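Local coordinates for protein serine proteinase inhibitor 1 (Myxoma virus, PDB 6BJ5) that inhibits serine-type endopeptidases as a member of the serpin family and is important for the virulence of the virus, at residues A[179-184]-A[245-250]; A[105-110]-A[138-143]; A[70-75]-A[146-151]; A[20-25]-A[264-269]. One frame throughout, in Å; residues are numbered along the deposited sequence.

Interaction 1: residues A[179-184]-A[245-250]; sequences MMNKID and QVVMPK
M180 and K182 are each joined by a pair of backbone hydrogen bonds to the antiparallel strand opposite. M180 N reaches M248 O at 2.7 Å and M248 N returns to M180 O; K182 N reaches V246 O at 3.0 Å and V246 N returns to K182 O at 2.9 Å. The CA-H groups of N181, Q245 and V247 add short C-H···O contacts to carbonyls across the gap. P249, which has no N-H to give, falls where it needs none for this partner, in a non-hydrogen-bonded pair with M179.

One side-chain hydrogen bond crosses: Q245 NE2 donates to N181 OD1 at 3.1 Å and 164°. The oxygen lies in the amide plane of Q245, and the two amides are turned 34° apart. Both residues project from the same face of the sheet, and the N181 chi1 of -179° swings its amide toward Q245 there.

On the face of M180 and M248 the two methionines lie side by side, CE of M180 3.7 Å from CG of M248; the aliphatic stem of K250 crosses M180 at about a right angle.

Charge enters through K182, whose NZ forms a salt bridge with D184 OD2 at 2.9 Å and a hydrogen bond to H156 O, with a cation-pi contact to F158.

The topology fits serpin sheet C: T164 bonds to M179 on one side, and a strand of the other chain runs parallel to 245-247 on the other.

Interaction 2: residues A[105-110]-A[138-143]; sequences VTFNSE and RDTKML
The turn between strand 103-105 and helix 112-120, probably helix F of the serpin fold, meets the residues leading into strand 142-153 through F107 and T140. T140 lays its CG2 methyl over one face of the F107 ring, 3.6 Å from the centroid and 11° off the normal, a clear CH-pi contact. That methyl stands opposite the backbone N while OG1 lies beside it, and OG1 bonds to D137 N. The opposite ring face carries V105 CG1, set toward the rim, and F107 CZ approaches L143 CB at 3.8 Å. A flat, wholly apolar side chain suits this slot, which V112 and I116 of the helix and F79 of the neighbouring strand also line.

Nearer solvent, N108 meets R138. N108 OD1 takes two weak hydrogen bonds, from R138 NE at 2.6 Å and from R138 NH1 at 2.8 Å, with the amide and guanidinium planes almost perpendicular. The backbone O of N108 sits over one guanidinium face.

The bent N-H···O angles, 124° and 117°, suggest that electrostatic attraction to N108 OD1 and O probably contributes more than directed bonding. E110, whose OE1 lies 4.7 Å from R138 NH1, may add a modest long-range pull.

Interaction 3: residues A[70-75]-A[146-151]; sequences DAFLAL and SSVRMK
S146 CA begins the pairing, its C-H directed at L75 O at 3.3 Å, where strand 142-153 runs antiparallel to strand 73-81 in the large serpin sheet A. The S146 hydroxyl turns to G39 O at the start of helix 37-49; a side chain this small fits beneath that helix. S147 forms a hydrogen-bonded pair with L75: its N gives to L75 O at 2.9 Å and its O takes L75 N at 2.8 Å. The CB atoms of the two residues meet at 4.0 Å, and S147 OG bonds to D311 on the next strand.

V148 projects from the opposite face, beside A74 and toward the F72 ring, with CG1 4.3 Å from CD1 of F72. That ring also meets Y38 edge-to-face, and F30 of the other chain packs on V148. R149 pairs with L73 through two backbone bonds, the shorter being R149 N to L73 O at 2.7 Å. Its chain bends at chi2 (-81°), sending the guanidinium away from L73 to a salt bridge with D311 of strand 305-314, whose central place in the sheet is consistent with the inserted reactive-centre loop of a cleaved, relaxed serpin. M150, the last residue to touch, lays its CG 3.5 Å from A71 O.

Interaction 4: residues A[20-25]-A[264-269]; sequences LWTFRY and QRLGVR
L266 points its forked end into the bend formed by W21, T22 and Y25, and its two methyls divide the work. CD1 comes down on T22, 3.5 Å from OG1, while CD2 faces CB of W21 at 4.1 Å and meets Y25 CE1 obliquely at 4.0 Å. The leucine and tyrosine side chains cross obliquely. With CG opposite its carbonyl carbon (chi1 -68°) and the chain extended beyond it, L266 reaches across a gap where the nearest CA atoms are still 7.7 Å apart. T22 suits the spot because its hydroxyl is already bonded to I18 O in the preceding turn and its compact side chain lets the leucine approach.

L266 is the first residue to leave helical angles, and G267, with the positive phi that suits glycine, is the C-prime residue of a Schellman motif, in which G267 N bonds to Q264 O and V268 N to L263 O. The contact thus joins the N-terminal helical segment, probably helix A of the serpin fold, to the end of helix 260-265.

Beside it, R265 presents a guanidinium face to Y25. CD2 of the tyrosine lies over the centre of that group, 3.8 Å above its plane, and the two planes stand 69° apart, so the ring does not stack flat on it. R265 NH2 lies in the plane of the ring at its edge, 4.0 Å from Y25 CE2.

How the interactions relate
Starting from the N terminus, 20-25 opens the longest loop, which closes only at 264-269 in interaction 4, tying the N-terminal helical region to the end of helix 260-265 and enclosing the other three contacts. Within it, 70-75 opens interaction 3, then 105-110 opens interaction 2. Interaction 2 closes first, joining the turn before helix 112-120 to the start of strand 142-153; interaction 3, pairing strands 73-81 and 142-153, closes around it. Interaction 1 follows in series, pairing strands 173-185 and 243-258; no loops cross. Interactions 1 and 2 lie on opposite sides of the chain's centre, with interaction 3 between them on the same sheet, about 26 Å from each, centre to centre.

Interaction 1: residues A[179-184]-A[245-250]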
loop_
_atom_site.group_PDB
_atom_site.type_symbol
_atom_site.label_atom_id
_atom_site.label_comp_id
_atom_site.label_asym_id
_atom_site.label_seq_id
_atom_site.Cartn_x
_atom_site.Cartn_y
_atom_site.Cartn_z
ATOM N N MET A 179 -17.835 5.406 -15.756
ATOM C CA MET A 179 -18.416 4.418 -14.864
ATOM C C MET A 179 -18.764 3.065 -15.455
ATOM O O MET A 179 -19.491 2.953 -16.442
ATOM C CB MET A 179 -19.655 5.003 -14.174
ATOM C CG MET A 179 -20.343 4.045 -13.216
ATOM S SD MET A 179 -21.790 4.772 -12.424
ATOM C CE MET A 179 -21.050 6.164 -11.575
ATOM N N MET A 180 -18.229 2.038 -14.808
ATOM C CA MET A 180 -18.485 0.656 -15.175
ATOM C C MET A 180 -19.791 0.173 -14.550
ATOM O O MET A 180 -20.276 0.729 -13.559
ATOM C CB MET A 180 -17.314 -0.223 -14.726
ATOM C CG MET A 180 -15.963 0.286 -15.177
ATOM S SD MET A 180 -14.638 -0.853 -14.723
ATOM C CE MET A 180 -14.618 -0.793 -12.915
ATOM N N ASN A 181 -20.376 -0.865 -15.154
ATOM C CA ASN A 181 -21.696 -1.318 -14.733
ATOM C C ASN A 181 -21.850 -2.794 -15.070
ATOM O O ASN A 181 -21.616 -3.194 -16.217
ATOM C CB ASN A 181 -22.791 -0.498 -15.421
ATOM C CG ASN A 181 -24.206 -0.900 -14.995
ATOM O OD1 ASN A 181 -24.410 -1.797 -14.175
ATOM N ND2 ASN A 181 -25.190 -0.229 -15.573
ATOM N N LYS A 182 -22.218 -3.600 -14.074
ATOM C CA LYS A 182 -22.449 -5.022 -14.324
ATOM C C LYS A 182 -23.425 -5.602 -13.300
ATOM O O LYS A 182 -23.670 -5.027 -12.226
ATOM C CB LYS A 182 -21.143 -5.828 -14.300
ATOM C CG LYS A 182 -20.709 -6.252 -12.868
ATOM C CD LYS A 182 -19.429 -7.062 -12.914
ATOM C CE LYS A 182 -18.702 -7.051 -11.598
ATOM N NZ LYS A 182 -17.866 -8.289 -11.491
ATOM N N ILE A 183 -23.963 -6.772 -13.646
ATOM C CA ILE A 183 -24.727 -7.595 -12.715
ATOM C C ILE A 183 -23.886 -8.808 -12.364
ATOM O O ILE A 183 -23.239 -9.405 -13.237
ATOM C CB ILE A 183 -26.094 -8.015 -13.284
ATOM C CG1 ILE A 183 -27.046 -6.815 -13.299
ATOM C CG2 ILE A 183 -26.666 -9.163 -12.478
ATOM C CD1 ILE A 183 -28.282 -7.026 -14.147
ATOM N N ASP A 184 -23.838 -9.123 -11.073
ATOM C CA ASP A 184 -22.975 -10.188 -10.586
ATOM C C ASP A 184 -23.486 -10.559 -9.202
ATOM O O ASP A 184 -24.121 -9.741 -8.522
ATOM C CB ASP A 184 -21.505 -9.721 -10.565
ATOM C CG ASP A 184 -20.506 -10.852 -10.404
ATOM O OD1 ASP A 184 -20.927 -11.985 -10.105
ATOM O OD2 ASP A 184 -19.292 -10.594 -10.590
ATOM N N GLN A 245 -26.059 -5.381 -8.614
ATOM C CA GLN A 245 -25.646 -4.444 -9.642
ATOM C C GLN A 245 -24.521 -3.605 -9.044
ATOM O O GLN A 245 -24.714 -2.932 -8.019
ATOM C CB GLN A 245 -26.802 -3.555 -10.115
ATOM C CG GLN A 245 -26.462 -2.842 -11.438
ATOM C CD GLN A 245 -27.442 -1.747 -11.845
ATOM O OE1 GLN A 245 -28.405 -1.461 -11.140
ATOM N NE2 GLN A 245 -27.178 -1.113 -12.987
ATOM N N VAL A 246 -23.351 -3.658 -9.675
ATOM C CA VAL A 246 -22.185 -2.880 -9.273
ATOM C C VAL A 246 -21.972 -1.787 -10.307
ATOM O O VAL A 246 -21.806 -2.075 -11.499
ATOM C CB VAL A 246 -20.947 -3.777 -9.141
ATOM C CG1 VAL A 246 -19.728 -2.984 -8.741
ATOM C CG2 VAL A 246 -21.231 -4.884 -8.162
ATOM N N VAL A 247 -22.031 -0.537 -9.866
ATOM C CA VAL A 247 -21.783 0.624 -10.709
ATOM C C VAL A 247 -20.593 1.357 -10.085
ATOM O O VAL A 247 -20.730 2.015 -9.046
ATOM C CB VAL A 247 -23.016 1.524 -10.805
ATOM C CG1 VAL A 247 -22.729 2.755 -11.663
ATOM C CG2 VAL A 247 -24.223 0.734 -11.313
ATOM N N MET A 248 -19.410 1.220 -10.667
ATOM C CA MET A 248 -18.252 1.838 -10.048
ATOM C C MET A 248 -17.347 2.393 -11.120
ATOM O O MET A 248 -17.322 1.884 -12.255
ATOM C CB MET A 248 -17.499 0.829 -9.163
ATOM C CG MET A 248 -16.669 -0.156 -9.934
ATOM S SD MET A 248 -15.717 -1.235 -8.852
ATOM C CE MET A 248 -14.692 -0.081 -7.965
ATOM N N PRO A 249 -16.594 3.452 -10.825
ATOM C CA PRO A 249 -15.746 4.089 -11.829
ATOM C C PRO A 249 -14.496 3.288 -12.127
ATOM O O PRO A 249 -13.931 2.636 -11.252
ATOM C CB PRO A 249 -15.324 5.417 -11.179
ATOM C CG PRO A 249 -16.013 5.467 -9.830
ATOM C CD PRO A 249 -16.406 4.064 -9.499
ATOM N N LYS A 250 -14.059 3.359 -13.378
ATOM C CA LYS A 250 -12.653 3.147 -13.657
ATOM C C LYS A 250 -11.844 4.188 -12.894
ATOM O O LYS A 250 -12.284 5.331 -12.705
ATOM C CB LYS A 250 -12.360 3.296 -15.154
ATOM C CG LYS A 250 -13.004 2.267 -15.997
ATOM C CD LYS A 250 -12.825 2.591 -17.462
ATOM C CE LYS A 250 -11.392 2.428 -17.847
ATOM N NZ LYS A 250 -11.239 2.439 -19.314
#

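Interaction 2: residues A[105-110]-A[138-143]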
loop_
_atom_site.group_PDB
_atom_site.type_symbol
_atom_site.label_atom_id
_atom_site.label_comp_id
_atom_site.label_asym_id
_atom_site.label_seq_id
_atom_site.Cartn_x
_atom_site.Cartn_y
_atom_site.Cartn_z
ATOM N N VAL A 105 27.098 -0.265 -2.292
ATOM C CA VAL A 105 26.757 0.771 -3.259
ATOM C C VAL A 105 27.496 2.025 -2.805
ATOM O O VAL A 105 27.950 2.111 -1.663
ATOM C CB VAL A 105 25.211 0.965 -3.291
ATOM C CG1 VAL A 105 24.777 1.858 -2.182
ATOM C CG2 VAL A 105 24.686 1.461 -4.613
ATOM N N THR A 106 27.678 2.987 -3.707
ATOM C CA THR A 106 28.286 4.266 -3.335
ATOM C C THR A 106 27.241 5.356 -3.452
ATOM O O THR A 106 26.934 5.799 -4.562
ATOM C CB THR A 106 29.478 4.620 -4.221
ATOM O OG1 THR A 106 30.457 3.578 -4.164
ATOM C CG2 THR A 106 30.105 5.918 -3.728
ATOM N N PHE A 107 26.752 5.848 -2.322
ATOM C CA PHE A 107 25.645 6.792 -2.408
ATOM C C PHE A 107 26.032 8.220 -2.782
ATOM O O PHE A 107 25.178 9.104 -2.650
ATOM C CB PHE A 107 24.836 6.815 -1.109
ATOM C CG PHE A 107 23.863 5.668 -0.987
ATOM C CD1 PHE A 107 22.713 5.653 -1.781
ATOM C CD2 PHE A 107 24.057 4.641 -0.063
ATOM C CE1 PHE A 107 21.806 4.629 -1.696
ATOM C CE2 PHE A 107 23.130 3.606 0.043
ATOM C CZ PHE A 107 22.015 3.599 -0.779
ATOM N N ASN A 108 27.250 8.488 -3.250
ATOM C CA ASN A 108 27.572 9.833 -3.722
ATOM C C ASN A 108 27.711 9.887 -5.242
ATOM O O ASN A 108 27.275 10.866 -5.858
ATOM C CB ASN A 108 28.856 10.342 -3.036
ATOM C CG ASN A 108 29.264 11.770 -3.460
ATOM O OD1 ASN A 108 28.780 12.325 -4.447
ATOM N ND2 ASN A 108 30.100 12.397 -2.641
ATOM N N SER A 109 28.222 8.825 -5.871
ATOM C CA SER A 109 28.422 8.824 -7.318
ATOM C C SER A 109 27.136 9.112 -8.089
ATOM O O SER A 109 26.050 9.225 -7.508
ATOM C CB SER A 109 29.009 7.489 -7.777
ATOM O OG SER A 109 28.080 6.424 -7.644
ATOM N N GLU A 110 27.252 9.224 -9.407
ATOM C CA GLU A 110 26.134 9.652 -10.230
ATOM C C GLU A 110 25.294 8.502 -10.755
ATOM O O GLU A 110 24.078 8.658 -10.903
ATOM C CB GLU A 110 26.647 10.486 -11.402
ATOM C CG GLU A 110 27.603 11.584 -10.979
ATOM C CD GLU A 110 27.375 12.878 -11.747
ATOM O OE1 GLU A 110 27.791 13.951 -11.262
ATOM O OE2 GLU A 110 26.761 12.830 -12.835
ATOM N N ARG A 138 22.744 12.790 -0.593
ATOM C CA ARG A 138 24.144 12.415 -0.774
ATOM C C ARG A 138 24.806 11.902 0.497
ATOM O O ARG A 138 25.878 11.315 0.431
ATOM C CB ARG A 138 24.944 13.604 -1.315
ATOM C CG ARG A 138 25.316 13.474 -2.781
ATOM C CD ARG A 138 26.151 14.648 -3.260
ATOM N NE ARG A 138 27.053 14.261 -4.338
ATOM C CZ ARG A 138 26.694 14.203 -5.613
ATOM N NH1 ARG A 138 27.569 13.834 -6.538
ATOM N NH2 ARG A 138 25.451 14.511 -5.955
ATOM N N ASP A 139 24.115 12.033 1.618
ATOM C CA ASP A 139 24.599 11.502 2.877
ATOM C C ASP A 139 23.841 10.203 3.182
ATOM O O ASP A 139 23.904 9.698 4.302
ATOM C CB ASP A 139 24.392 12.514 4.005
ATOM C CG ASP A 139 25.124 13.819 3.758
ATOM O OD1 ASP A 139 25.028 14.726 4.611
ATOM O OD2 ASP A 139 25.795 13.937 2.712
ATOM N N THR A 140 23.108 9.673 2.197
ATOM C CA THR A 140 22.313 8.490 2.428
ATOM C C THR A 140 23.258 7.288 2.563
ATOM O O THR A 140 24.138 7.100 1.737
ATOM C CB THR A 140 21.289 8.332 1.293
ATOM O OG1 THR A 140 20.180 9.244 1.491
ATOM C CG2 THR A 140 20.920 6.866 1.047
ATOM N N LYS A 141 23.249 6.608 3.726
ATOM C CA LYS A 141 24.120 5.437 3.886
ATOM C C LYS A 141 23.421 4.095 3.779
ATOM O O LYS A 141 24.125 3.099 3.626
ATOM C CB LYS A 141 24.947 5.434 5.213
ATOM C CG LYS A 141 25.777 6.689 5.573
ATOM C CD LYS A 141 26.729 6.996 4.375
ATOM C CE LYS A 141 26.213 8.249 3.555
ATOM N NZ LYS A 141 26.568 8.437 2.076
ATOM N N MET A 142 22.094 4.041 3.706
ATOM C CA MET A 142 21.405 2.772 3.520
ATOM C C MET A 142 20.116 3.018 2.738
ATOM O O MET A 142 19.528 4.094 2.851
ATOM C CB MET A 142 21.083 2.150 4.871
ATOM C CG MET A 142 19.748 2.672 5.449
ATOM S SD MET A 142 19.504 2.121 7.119
ATOM C CE MET A 142 20.231 0.504 6.938
ATOM N N LEU A 143 19.697 2.068 1.900
ATOM C CA LEU A 143 18.376 2.164 1.299
ATOM C C LEU A 143 17.695 0.822 1.499
ATOM O O LEU A 143 18.229 -0.212 1.081
ATOM C CB LEU A 143 18.459 2.537 -0.184
ATOM C CG LEU A 143 17.063 2.611 -0.793
ATOM C CD1 LEU A 143 16.412 3.929 -0.323
ATOM C CD2 LEU A 143 17.127 2.528 -2.297
#

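Interaction 3: residues A[70-75]-A[146-151]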
loop_
_atom_site.group_PDB
_atom_site.type_symbol
_atom_site.label_atom_id
_atom_site.label_comp_id
_atom_site.label_asym_id
_atom_site.label_seq_id
_atom_site.Cartn_x
_atom_site.Cartn_y
_atom_site.Cartn_z
ATOM N N ASP A 70 1.878 -16.362 -6.841
ATOM C CA ASP A 70 0.893 -16.196 -7.915
ATOM C C ASP A 70 0.035 -14.961 -7.685
ATOM O O ASP A 70 -0.306 -14.239 -8.632
ATOM C CB ASP A 70 -0.052 -17.397 -8.037
ATOM C CG ASP A 70 0.654 -18.738 -8.061
ATOM O OD1 ASP A 70 1.450 -18.958 -8.998
ATOM O OD2 ASP A 70 0.365 -19.602 -7.206
ATOM N N ALA A 71 -0.293 -14.687 -6.421
ATOM C CA ALA A 71 -1.225 -13.627 -6.079
ATOM C C ALA A 71 -0.591 -12.246 -6.182
ATOM O O ALA A 71 -1.270 -11.292 -6.586
ATOM C CB ALA A 71 -1.755 -13.881 -4.670
ATOM N N PHE A 72 0.697 -12.117 -5.854
ATOM C CA PHE A 72 1.400 -10.843 -5.925
ATOM C C PHE A 72 2.900 -11.086 -5.837
ATOM O O PHE A 72 3.350 -11.954 -5.090
ATOM C CB PHE A 72 0.950 -9.897 -4.807
ATOM C CG PHE A 72 1.240 -10.406 -3.430
ATOM C CD1 PHE A 72 2.356 -9.957 -2.734
ATOM C CD2 PHE A 72 0.378 -11.309 -2.816
ATOM C CE1 PHE A 72 2.623 -10.412 -1.445
ATOM C CE2 PHE A 72 0.632 -11.782 -1.536
ATOM C CZ PHE A 72 1.763 -11.329 -0.842
ATOM N N LEU A 73 3.662 -10.320 -6.600
ATOM C CA LEU A 73 5.109 -10.356 -6.500
ATOM C C LEU A 73 5.563 -9.312 -5.493
ATOM O O LEU A 73 5.091 -8.170 -5.507
ATOM C CB LEU A 73 5.757 -10.122 -7.862
ATOM C CG LEU A 73 5.373 -11.243 -8.840
ATOM C CD1 LEU A 73 6.043 -11.073 -10.201
ATOM C CD2 LEU A 73 5.665 -12.630 -8.242
ATOM N N ALA A 74 6.451 -9.726 -4.598
ATOM C CA ALA A 74 6.972 -8.890 -3.533
ATOM C C ALA A 74 8.484 -8.994 -3.558
ATOM O O ALA A 74 9.031 -10.050 -3.877
ATOM C CB ALA A 74 6.433 -9.316 -2.159
ATOM N N LEU A 75 9.164 -7.901 -3.223
ATOM C CA LEU A 75 10.620 -7.881 -3.326
ATOM C C LEU A 75 11.214 -7.049 -2.198
ATOM O O LEU A 75 10.636 -6.041 -1.778
ATOM C CB LEU A 75 11.065 -7.357 -4.698
ATOM C CG LEU A 75 12.555 -7.118 -4.965
ATOM C CD1 LEU A 75 12.839 -7.242 -6.431
ATOM C CD2 LEU A 75 12.987 -5.724 -4.508
ATOM N N SER A 146 11.204 -2.020 -0.423
ATOM C CA SER A 146 10.133 -3.016 -0.482
ATOM C C SER A 146 9.231 -2.725 -1.684
ATOM O O SER A 146 8.628 -1.645 -1.777
ATOM C CB SER A 146 9.307 -3.005 0.810
ATOM O OG SER A 146 8.279 -3.989 0.803
ATOM N N SER A 147 9.111 -3.697 -2.584
ATOM C CA SER A 147 8.325 -3.551 -3.803
ATOM C C SER A 147 7.179 -4.553 -3.791
ATOM O O SER A 147 7.394 -5.733 -3.497
ATOM C CB SER A 147 9.189 -3.807 -5.026
ATOM O OG SER A 147 10.158 -2.786 -5.143
ATOM N N VAL A 148 5.971 -4.095 -4.132
ATOM C CA VAL A 148 4.794 -4.955 -4.201
ATOM C C VAL A 148 4.156 -4.754 -5.564
ATOM O O VAL A 148 3.973 -3.611 -6.004
ATOM C CB VAL A 148 3.768 -4.662 -3.085
ATOM C CG1 VAL A 148 2.648 -5.658 -3.170
ATOM C CG2 VAL A 148 4.406 -4.741 -1.713
ATOM N N ARG A 149 3.817 -5.860 -6.235
ATOM C CA ARG A 149 3.176 -5.774 -7.544
ATOM C C ARG A 149 2.020 -6.756 -7.639
ATOM O O ARG A 149 2.112 -7.890 -7.160
ATOM C CB ARG A 149 4.144 -6.095 -8.677
ATOM C CG ARG A 149 5.356 -5.185 -8.736
ATOM C CD ARG A 149 5.089 -3.865 -9.416
ATOM N NE ARG A 149 6.354 -3.177 -9.674
ATOM C CZ ARG A 149 7.120 -2.600 -8.748
ATOM N NH1 ARG A 149 6.761 -2.605 -7.465
ATOM N NH2 ARG A 149 8.259 -2.015 -9.114
ATOM N N MET A 150 0.932 -6.311 -8.257
ATOM C CA MET A 150 -0.188 -7.195 -8.518
ATOM C C MET A 150 -0.824 -6.771 -9.826
ATOM O O MET A 150 -1.108 -5.583 -10.018
ATOM C CB MET A 150 -1.218 -7.156 -7.403
ATOM C CG MET A 150 -2.328 -8.143 -7.618
ATOM S SD MET A 150 -3.572 -7.808 -6.403
ATOM C CE MET A 150 -3.675 -6.033 -6.648
ATOM N N LYS A 151 -1.041 -7.739 -10.717
ATOM C CA LYS A 151 -1.807 -7.503 -11.934
ATOM C C LYS A 151 -2.672 -8.735 -12.166
ATOM O O LYS A 151 -2.141 -9.811 -12.449
ATOM C CB LYS A 151 -0.873 -7.218 -13.110
ATOM C CG LYS A 151 -1.580 -6.801 -14.375
ATOM C CD LYS A 151 -0.579 -6.415 -15.448
ATOM C CE LYS A 151 -1.295 -5.919 -16.690
ATOM N NZ LYS A 151 -2.178 -6.976 -17.265
#

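Interaction 4: residues A[20-25]-A[264-269]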
loop_
_atom_site.group_PDB
_atom_site.type_symbol
_atom_site.label_atom_id
_atom_site.label_comp_id
_atom_site.label_asym_id
_atom_site.label_seq_id
_atom_site.Cartn_x
_atom_site.Cartn_y
_atom_site.Cartn_z
ATOM N N LEU A 20 -1.574 -0.868 8.453
ATOM C CA LEU A 20 -2.951 -0.499 8.175
ATOM C C LEU A 20 -3.352 0.778 8.900
ATOM O O LEU A 20 -4.102 1.598 8.357
ATOM C CB LEU A 20 -3.855 -1.646 8.602
ATOM C CG LEU A 20 -5.312 -1.519 8.213
ATOM C CD1 LEU A 20 -5.336 -1.670 6.685
ATOM C CD2 LEU A 20 -6.166 -2.596 8.915
ATOM N N TRP A 21 -2.793 1.001 10.077
ATOM C CA TRP A 21 -3.084 2.206 10.830
ATOM C C TRP A 21 -2.398 3.421 10.226
ATOM O O TRP A 21 -2.746 4.551 10.581
ATOM C CB TRP A 21 -2.661 1.999 12.297
ATOM C CG TRP A 21 -3.607 1.124 13.118
ATOM C CD1 TRP A 21 -3.884 -0.201 12.924
ATOM C CD2 TRP A 21 -4.344 1.514 14.284
ATOM N NE1 TRP A 21 -4.771 -0.650 13.873
ATOM C CE2 TRP A 21 -5.066 0.383 14.721
ATOM C CE3 TRP A 21 -4.482 2.717 14.985
ATOM C CZ2 TRP A 21 -5.907 0.420 15.825
ATOM C CZ3 TRP A 21 -5.314 2.750 16.083
ATOM C CH2 TRP A 21 -6.016 1.610 16.494
ATOM N N THR A 22 -1.420 3.221 9.336
ATOM C CA THR A 22 -0.769 4.370 8.722
ATOM C C THR A 22 -1.710 5.099 7.774
ATOM O O THR A 22 -1.557 6.313 7.576
ATOM C CB THR A 22 0.506 3.946 7.979
ATOM O OG1 THR A 22 1.435 3.347 8.894
ATOM C CG2 THR A 22 1.173 5.164 7.327
ATOM N N PHE A 23 -2.693 4.390 7.184
ATOM C CA PHE A 23 -3.512 5.023 6.154
ATOM C C PHE A 23 -4.268 6.218 6.699
ATOM O O PHE A 23 -4.389 7.230 6.005
ATOM C CB PHE A 23 -4.489 4.037 5.507
ATOM C CG PHE A 23 -5.260 4.652 4.348
ATOM C CD1 PHE A 23 -4.662 4.802 3.097
ATOM C CD2 PHE A 23 -6.557 5.099 4.513
ATOM C CE1 PHE A 23 -5.341 5.387 2.060
ATOM C CE2 PHE A 23 -7.235 5.672 3.480
ATOM C CZ PHE A 23 -6.630 5.822 2.250
ATOM N N ARG A 24 -4.682 6.175 7.971
ATOM C CA ARG A 24 -5.385 7.321 8.545
ATOM C C ARG A 24 -4.585 8.619 8.560
ATOM O O ARG A 24 -5.198 9.688 8.624
ATOM C CB ARG A 24 -5.946 6.974 9.927
ATOM C CG ARG A 24 -6.621 5.597 10.035
ATOM C CD ARG A 24 -7.095 5.267 11.471
ATOM N NE ARG A 24 -7.538 3.875 11.617
ATOM C CZ ARG A 24 -7.914 3.297 12.761
ATOM N NH1 ARG A 24 -7.839 3.959 13.915
ATOM N NH2 ARG A 24 -8.396 2.058 12.740
ATOM N N TYR A 25 -3.256 8.582 8.418
ATOM C CA TYR A 25 -2.481 9.817 8.438
ATOM C C TYR A 25 -2.109 10.297 7.055
ATOM O O TYR A 25 -1.601 11.409 6.920
ATOM C CB TYR A 25 -1.203 9.655 9.277
ATOM C CG TYR A 25 -1.510 9.163 10.662
ATOM C CD1 TYR A 25 -1.651 7.812 10.907
ATOM C CD2 TYR A 25 -1.741 10.051 11.704
ATOM C CE1 TYR A 25 -1.968 7.350 12.141
ATOM C CE2 TYR A 25 -2.062 9.593 12.957
ATOM C CZ TYR A 25 -2.172 8.231 13.167
ATOM O OH TYR A 25 -2.491 7.698 14.393
ATOM N N GLN A 264 6.052 8.055 13.257
ATOM C CA GLN A 264 6.370 8.597 14.570
ATOM C C GLN A 264 5.124 8.647 15.444
ATOM O O GLN A 264 5.155 8.233 16.611
ATOM C CB GLN A 264 7.003 9.981 14.438
ATOM C CG GLN A 264 8.480 9.948 14.044
ATOM C CD GLN A 264 9.008 11.312 13.640
ATOM O OE1 GLN A 264 8.232 12.224 13.343
ATOM N NE2 GLN A 264 10.330 11.464 13.639
ATOM N N ARG A 265 4.016 9.142 14.892
ATOM C CA ARG A 265 2.773 9.161 15.647
ATOM C C ARG A 265 2.293 7.758 16.007
ATOM O O ARG A 265 1.509 7.611 16.949
ATOM C CB ARG A 265 1.716 9.968 14.878
ATOM C CG ARG A 265 2.112 11.458 14.790
ATOM C CD ARG A 265 1.226 12.344 13.897
ATOM N NE ARG A 265 -0.142 12.533 14.377
ATOM C CZ ARG A 265 -1.070 13.229 13.725
ATOM N NH1 ARG A 265 -0.775 13.810 12.570
ATOM N NH2 ARG A 265 -2.291 13.354 14.233
ATOM N N LEU A 266 2.761 6.720 15.316
ATOM C CA LEU A 266 2.392 5.351 15.669
ATOM C C LEU A 266 3.430 4.693 16.552
ATOM O O LEU A 266 3.431 3.465 16.685
ATOM C CB LEU A 266 2.149 4.503 14.420
ATOM C CG LEU A 266 0.926 4.897 13.614
ATOM C CD1 LEU A 266 0.908 4.210 12.238
ATOM C CD2 LEU A 266 -0.289 4.492 14.438
ATOM N N GLY A 267 4.333 5.476 17.134
ATOM C CA GLY A 267 5.263 4.966 18.116
ATOM C C GLY A 267 6.646 4.617 17.607
ATOM O O GLY A 267 7.479 4.169 18.408
ATOM N N VAL A 268 6.927 4.796 16.316
ATOM C CA VAL A 268 8.257 4.509 15.775
ATOM C C VAL A 268 9.054 5.813 15.829
ATOM O O VAL A 268 8.961 6.660 14.944
ATOM C CB VAL A 268 8.190 3.923 14.366
ATOM C CG1 VAL A 268 9.601 3.627 13.871
ATOM C CG2 VAL A 268 7.300 2.641 14.329
ATOM N N ARG A 269 9.816 5.995 16.892
ATOM C CA ARG A 269 10.490 7.270 17.086
ATOM C C ARG A 269 12.001 7.137 17.149
ATOM O O ARG A 269 12.708 8.000 16.614
ATOM C CB ARG A 269 9.983 7.937 18.371
ATOM C CG ARG A 269 8.491 8.286 18.390
ATOM C CD ARG A 269 8.156 9.091 19.635
ATOM N NE ARG A 269 6.732 9.359 19.810
ATOM C CZ ARG A 269 6.073 10.385 19.283
ATOM N NH1 ARG A 269 6.703 11.267 18.519
ATOM N NH2 ARG A 269 4.777 10.531 19.527
#